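Local coordinates for Sel1 repeat family protein (Pseudomonas aeruginosa, PDB 6LCH) that probably acts as an immunity protein of the type VI secretion system, protecting the bacterium from the effector PldB through a Sel1-repeat helical scaffold, at residues A26-A31 with R56-A61; E180-K185 with G262-R267. One frame throughout, in Å; residues are numbered along the deposited sequence.

Contacts 1 and 2 lie on opposite sides of the chain's centre, with their nearest atoms about 27 Å apart. They share no helix. Each involves the start of a helix within a Sel1-repeat range, and each has a side-chain N-cap at its middle. In contact 1 that cap is a histidine, and its ring is stacked against a tyrosine of helix 22-34. In contact 2 it is an asparagine, and its amide is hydrogen-bonded to the loop 262-267. Contact 1 is therefore mainly aromatic and apolar, between two helices. Contact 2 is mainly polar, between a helix start and a loop. Both are partly buried; charged residues edge contact 1, but Asp264 is central to contact 2.

Contact 1. Residues A26-A31 with R56-A61; sequences AWYREA and RGHWKA
Tyr28 on helix 22-34 faces the start of helix 59-70, and its CA lies 5.6 Å from Ala61 CA. Gly57 leaves the preceding helix with positive phi in a Schellman motif, and His58 then takes the N-cap position. The cap is made by the imidazole: His58 ND1 accepts from Ala61 N at 3.1 Å, with the donor close to the ring plane. Tyr28 CG is anti to the backbone N (chi1 159°), which carries the phenol ring across to His58. The two rings form an offset stack, tilted by 28°, with His58 CE1 over one face of Tyr28. Tyr28 CB in turn sits over the imidazole, 3.9 Å from its centroid, in a CH-pi contact. Further out along the ring, Tyr28 CZ meets Lys60 CB at 3.6 Å. Tyr28 CD2 packs on Ala61 CB at 3.8 Å. At the margin, Arg56 CD touches Trp27 CZ3 at 3.4 Å, while the guanidinium forms a salt bridge with Asp21. His58 NE2 is hydrogen-bonded to Asp25, so both imidazole nitrogens are engaged. The contact joins helix 22-34 to a capped helix start within Sel1-repeat ranges. Helix 43-55 packs beside both segments: Tyr50 touches Tyr28, and Ala53 touches Ala61.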
loop_
_atom_site.group_PDB
_atom_site.type_symbol
_atom_site.label_atom_id
_atom_site.label_comp_id
_atom_site.label_asym_id
_atom_site.label_seq_id
_atom_site.Cartn_x
_atom_site.Cartn_y
_atom_site.Cartn_z
ATOM N N ALA A 26 4.707 -16.426 14.580
ATOM C CA ALA A 26 3.645 -17.426 14.592
ATOM C C ALA A 26 2.399 -16.891 15.284
ATOM O O ALA A 26 1.279 -17.106 14.807
ATOM C CB ALA A 26 4.141 -18.705 15.269
ATOM N N TRP A 27 2.572 -16.196 16.411
ATOM C CA TRP A 27 1.436 -15.535 17.046
ATOM C C TRP A 27 0.797 -14.531 16.102
ATOM O O TRP A 27 -0.433 -14.448 16.002
ATOM C CB TRP A 27 1.879 -14.811 18.315
ATOM C CG TRP A 27 2.304 -15.684 19.422
ATOM C CD1 TRP A 27 1.859 -16.942 19.701
ATOM C CD2 TRP A 27 3.262 -15.360 20.427
ATOM N NE1 TRP A 27 2.493 -17.427 20.820
ATOM C CE2 TRP A 27 3.361 -16.473 21.283
ATOM C CE3 TRP A 27 4.056 -14.238 20.683
ATOM C CZ2 TRP A 27 4.213 -16.494 22.377
ATOM C CZ3 TRP A 27 4.900 -14.260 21.768
ATOM C CH2 TRP A 27 4.975 -15.381 22.602
ATOM N N TYR A 28 1.629 -13.754 15.412
ATOM C CA TYR A 28 1.137 -12.691 14.546
ATOM C C TYR A 28 0.333 -13.254 13.383
ATOM O O TYR A 28 -0.753 -12.755 13.067
ATOM C CB TYR A 28 2.318 -11.868 14.037
ATOM C CG TYR A 28 2.028 -11.093 12.778
ATOM C CD1 TYR A 28 2.463 -11.552 11.541
ATOM C CD2 TYR A 28 1.326 -9.899 12.826
ATOM C CE1 TYR A 28 2.206 -10.843 10.392
ATOM C CE2 TYR A 28 1.055 -9.188 11.678
ATOM C CZ TYR A 28 1.498 -9.665 10.465
ATOM O OH TYR A 28 1.237 -8.952 9.321
ATOM N N ARG A 29 0.858 -14.293 12.729
ATOM C CA ARG A 29 0.179 -14.867 11.572
ATOM C C ARG A 29 -1.114 -15.581 11.960
ATOM O O ARG A 29 -2.060 -15.615 11.164
ATOM C CB ARG A 29 1.120 -15.817 10.833
ATOM C CG ARG A 29 2.124 -15.113 9.941
ATOM C CD ARG A 29 2.991 -16.101 9.173
ATOM N NE ARG A 29 4.071 -16.644 9.996
ATOM C CZ ARG A 29 4.120 -17.897 10.436
ATOM N NH1 ARG A 29 3.148 -18.750 10.134
ATOM N NH2 ARG A 29 5.141 -18.301 11.178
ATOM N N GLU A 30 -1.183 -16.159 13.163
ATOM C CA GLU A 30 -2.453 -16.718 13.621
ATOM C C GLU A 30 -3.468 -15.616 13.885
ATOM O O GLU A 30 -4.645 -15.740 13.517
ATOM C CB GLU A 30 -2.258 -17.565 14.883
ATOM C CG GLU A 30 -3.582 -17.947 15.553
ATOM C CD GLU A 30 -3.428 -18.921 16.712
ATOM O OE1 GLU A 30 -2.323 -19.468 16.902
ATOM O OE2 GLU A 30 -4.425 -19.140 17.434
ATOM N N ALA A 31 -3.032 -14.528 14.527
ATOM C CA ALA A 31 -3.937 -13.411 14.775
ATOM C C ALA A 31 -4.410 -12.793 13.469
ATOM O O ALA A 31 -5.598 -12.481 13.316
ATOM C CB ALA A 31 -3.250 -12.363 15.649
ATOM N N ARG A 56 7.387 -9.109 22.087
ATOM C CA ARG A 56 8.637 -9.736 21.680
ATOM C C ARG A 56 9.342 -8.965 20.573
ATOM O O ARG A 56 10.401 -9.401 20.115
ATOM C CB ARG A 56 8.390 -11.181 21.232
ATOM C CG ARG A 56 8.182 -12.146 22.376
ATOM C CD ARG A 56 8.205 -13.591 21.909
ATOM N NE ARG A 56 9.541 -14.098 21.597
ATOM C CZ ARG A 56 10.419 -14.510 22.509
ATOM N NH1 ARG A 56 10.115 -14.468 23.798
ATOM N NH2 ARG A 56 11.603 -14.966 22.131
ATOM N N GLY A 57 8.780 -7.841 20.137
ATOM C CA GLY A 57 9.407 -6.990 19.146
ATOM C C GLY A 57 8.900 -7.133 17.727
ATOM O O GLY A 57 9.498 -6.546 16.816
ATOM N N HIS A 58 7.831 -7.891 17.506
ATOM C CA HIS A 58 7.323 -8.101 16.156
ATOM C C HIS A 58 6.700 -6.812 15.632
ATOM O O HIS A 58 5.736 -6.305 16.213
ATOM C CB HIS A 58 6.299 -9.232 16.152
ATOM C CG HIS A 58 6.076 -9.834 14.802
ATOM N ND1 HIS A 58 5.248 -9.261 13.860
ATOM C CD2 HIS A 58 6.579 -10.955 14.232
ATOM C CE1 HIS A 58 5.244 -10.009 12.769
ATOM N NE2 HIS A 58 6.044 -11.041 12.969
ATOM N N TRP A 59 7.235 -6.283 14.528
ATOM C CA TRP A 59 6.830 -4.938 14.127
ATOM C C TRP A 59 5.546 -4.924 13.304
ATOM O O TRP A 59 4.784 -3.953 13.380
ATOM C CB TRP A 59 7.980 -4.226 13.399
ATOM C CG TRP A 59 8.315 -4.730 12.034
ATOM C CD1 TRP A 59 9.249 -5.670 11.712
ATOM C CD2 TRP A 59 7.735 -4.299 10.796
ATOM N NE1 TRP A 59 9.279 -5.860 10.353
ATOM C CE2 TRP A 59 8.358 -5.030 9.767
ATOM C CE3 TRP A 59 6.742 -3.371 10.462
ATOM C CZ2 TRP A 59 8.025 -4.857 8.423
ATOM C CZ3 TRP A 59 6.410 -3.206 9.128
ATOM C CH2 TRP A 59 7.051 -3.943 8.124
ATOM N N LYS A 60 5.262 -5.977 12.538
ATOM C CA LYS A 60 3.978 -6.025 11.848
ATOM C C LYS A 60 2.838 -6.241 12.835
ATOM O O LYS A 60 1.742 -5.698 12.659
ATOM C CB LYS A 60 3.990 -7.112 10.779
ATOM C CG LYS A 60 4.779 -6.721 9.547
ATOM C CD LYS A 60 5.362 -7.931 8.853
ATOM C CE LYS A 60 5.938 -7.553 7.500
ATOM N NZ LYS A 60 4.865 -7.295 6.501
ATOM N N ALA A 61 3.083 -7.016 13.891
ATOM C CA ALA A 61 2.081 -7.173 14.939
ATOM C C ALA A 61 1.785 -5.846 15.624
ATOM O O ALA A 61 0.631 -5.554 15.948
ATOM C CB ALA A 61 2.549 -8.212 15.957
#

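Contact 2. Residues E180-K185 with G262-R267; sequences EHNFPK and GYDADR
The N-terminal cap of helix 183-195, within a Sel1-repeat range, is the anchor for the loop 262-267. Asn182 is the N-cap residue, and both ends of its amide are used. Asn182 OD1 accepts from Lys185 N at 3.1 Å, which is the capping bond. It also accepts from Ala265 N at 2.8 Å. The two donors reach the oxygen one from above and one from below the carbonyl plane, so the cap and the loop share one acceptor without competing for the same side. On the other arm, Asn182 ND2 donates to Asp264 OD1 at 2.7 Å. This bond lies near the amide plane and points at the carboxylate oxygen almost in line with its C-O bond. Together the bonds fix the rotation of the amide. With chi1 at -165°, the Asp264 side chain extends opposite its own N and folds the carboxylate back to the helix, although CB points away from it. Asp264 OD1 also receives a weak bond from Asp266 N. Asp264 OD2 forms a salt bridge with Lys185 NZ at 3.4 Å, and the aliphatic part of the lysine lies against the carboxylate. The Pro184 ring packs on the loop backbone, with CB 3.2 Å from Tyr263 C, and Pro184 CD meets Ala265 CB at 3.9 Å. Gln261, just before the loop, accepts from Phe183 N, adding a further bond to the first turn. Helix 166-178 meets Lys185 through Tyr176, and Tyr221 from another loop touches Pro184.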
loop_
_atom_site.group_PDB
_atom_site.type_symbol
_atom_site.label_atom_id
_atom_site.label_comp_id
_atom_site.label_asym_id
_atom_site.label_seq_id
_atom_site.Cartn_x
_atom_site.Cartn_y
_atom_site.Cartn_z
ATOM N N GLU A 180 -0.821 12.530 -18.001
ATOM C CA GLU A 180 -0.201 12.389 -19.312
ATOM C C GLU A 180 -1.152 11.872 -20.380
ATOM O O GLU A 180 -0.763 11.807 -21.552
ATOM C CB GLU A 180 1.018 11.462 -19.217
ATOM C CG GLU A 180 2.076 11.939 -18.237
ATOM C CD GLU A 180 3.471 11.904 -18.825
ATOM O OE1 GLU A 180 3.693 12.554 -19.866
ATOM O OE2 GLU A 180 4.349 11.225 -18.251
ATOM N N HIS A 181 -2.381 11.505 -20.010
ATOM C CA HIS A 181 -3.367 10.982 -20.957
ATOM C C HIS A 181 -2.777 9.857 -21.802
ATOM O O HIS A 181 -3.024 9.757 -23.006
ATOM C CB HIS A 181 -3.926 12.098 -21.841
ATOM C CG HIS A 181 -5.385 11.951 -22.147
ATOM N ND1 HIS A 181 -5.846 11.456 -23.347
ATOM C CD2 HIS A 181 -6.485 12.234 -21.409
ATOM C CE1 HIS A 181 -7.167 11.442 -23.336
ATOM N NE2 HIS A 181 -7.580 11.906 -22.171
ATOM N N ASN A 182 -1.971 9.012 -21.163
ATOM C CA ASN A 182 -1.335 7.858 -21.791
ATOM C C ASN A 182 -2.059 6.615 -21.278
ATOM O O ASN A 182 -1.633 5.982 -20.312
ATOM C CB ASN A 182 0.159 7.810 -21.477
ATOM C CG ASN A 182 0.913 6.828 -22.357
ATOM O OD1 ASN A 182 0.372 5.805 -22.777
ATOM N ND2 ASN A 182 2.177 7.136 -22.638
ATOM N N PHE A 183 -3.159 6.270 -21.939
ATOM C CA PHE A 183 -3.993 5.172 -21.455
ATOM C C PHE A 183 -3.283 3.823 -21.477
ATOM O O PHE A 183 -3.336 3.111 -20.459
ATOM C CB PHE A 183 -5.305 5.149 -22.244
ATOM C CG PHE A 183 -6.142 6.383 -22.046
ATOM C CD1 PHE A 183 -6.039 7.120 -20.876
ATOM C CD2 PHE A 183 -7.020 6.811 -23.024
ATOM C CE1 PHE A 183 -6.797 8.253 -20.681
ATOM C CE2 PHE A 183 -7.780 7.950 -22.837
ATOM C CZ PHE A 183 -7.671 8.670 -21.663
ATOM N N PRO A 184 -2.602 3.409 -22.554
ATOM C CA PRO A 184 -1.962 2.084 -22.525
ATOM C C PRO A 184 -0.814 1.985 -21.539
ATOM O O PRO A 184 -0.605 0.914 -20.964
ATOM C CB PRO A 184 -1.481 1.890 -23.967
ATOM C CG PRO A 184 -2.205 2.910 -24.771
ATOM C CD PRO A 184 -2.400 4.065 -23.855
ATOM N N LYS A 185 -0.052 3.059 -21.334
ATOM C CA LYS A 185 0.957 3.030 -20.282
ATOM C C LYS A 185 0.311 3.036 -18.906
ATOM O O LYS A 185 0.852 2.447 -17.963
ATOM C CB LYS A 185 1.909 4.213 -20.426
ATOM C CG LYS A 185 3.146 4.118 -19.556
ATOM C CD LYS A 185 4.215 5.073 -20.040
ATOM C CE LYS A 185 5.509 4.353 -20.340
ATOM N NZ LYS A 185 6.478 5.272 -20.996
ATOM N N GLY A 262 -3.118 2.342 -28.623
ATOM C CA GLY A 262 -2.233 1.204 -28.863
ATOM C C GLY A 262 -1.701 0.577 -27.584
ATOM O O GLY A 262 -2.453 0.314 -26.644
ATOM N N TYR A 263 -0.393 0.310 -27.561
ATOM C CA TYR A 263 0.266 -0.332 -26.429
ATOM C C TYR A 263 1.025 0.645 -25.548
ATOM O O TYR A 263 1.409 0.287 -24.429
ATOM C CB TYR A 263 1.227 -1.414 -26.920
ATOM C CG TYR A 263 0.514 -2.669 -27.328
ATOM C CD1 TYR A 263 0.273 -3.674 -26.407
ATOM C CD2 TYR A 263 0.064 -2.843 -28.628
ATOM C CE1 TYR A 263 -0.386 -4.820 -26.768
ATOM C CE2 TYR A 263 -0.599 -3.991 -29.001
ATOM C CZ TYR A 263 -0.821 -4.977 -28.066
ATOM O OH TYR A 263 -1.484 -6.131 -28.425
ATOM N N ASP A 264 1.255 1.855 -26.035
ATOM C CA ASP A 264 1.759 2.966 -25.241
ATOM C C ASP A 264 1.390 4.193 -26.045
ATOM O O ASP A 264 1.799 4.293 -27.206
ATOM C CB ASP A 264 3.272 2.870 -25.029
ATOM C CG ASP A 264 3.773 3.786 -23.925
ATOM O OD1 ASP A 264 3.219 4.892 -23.751
ATOM O OD2 ASP A 264 4.732 3.395 -23.229
ATOM N N ALA A 265 0.575 5.085 -25.474
ATOM C CA ALA A 265 0.136 6.247 -26.240
ATOM C C ALA A 265 1.310 6.921 -26.931
ATOM O O ALA A 265 1.161 7.428 -28.047
ATOM C CB ALA A 265 -0.596 7.247 -25.345
ATOM N N ASP A 266 2.494 6.868 -26.314
ATOM C CA ASP A 266 3.682 7.481 -26.901
ATOM C C ASP A 266 4.024 6.864 -28.255
ATOM O O ASP A 266 4.264 7.585 -29.234
ATOM C CB ASP A 266 4.868 7.364 -25.943
ATOM C CG ASP A 266 5.980 8.334 -26.290
ATOM O OD1 ASP A 266 5.855 9.020 -27.328
ATOM O OD2 ASP A 266 6.967 8.421 -25.530
ATOM N N ARG A 267 4.047 5.528 -28.332
ATOM C CA ARG A 267 4.471 4.783 -29.518
ATOM C C ARG A 267 3.400 3.792 -29.937
ATOM O O ARG A 267 3.530 2.584 -29.688
ATOM C CB ARG A 267 5.749 4.012 -29.247
ATOM C CG ARG A 267 6.836 4.862 -28.773
ATOM C CD ARG A 267 8.082 4.032 -28.769
ATOM N NE ARG A 267 8.834 4.266 -29.990
ATOM C CZ ARG A 267 9.584 5.334 -30.227
ATOM N NH1 ARG A 267 9.694 6.307 -29.296
ATOM N NH2 ARG A 267 10.207 5.425 -31.371
#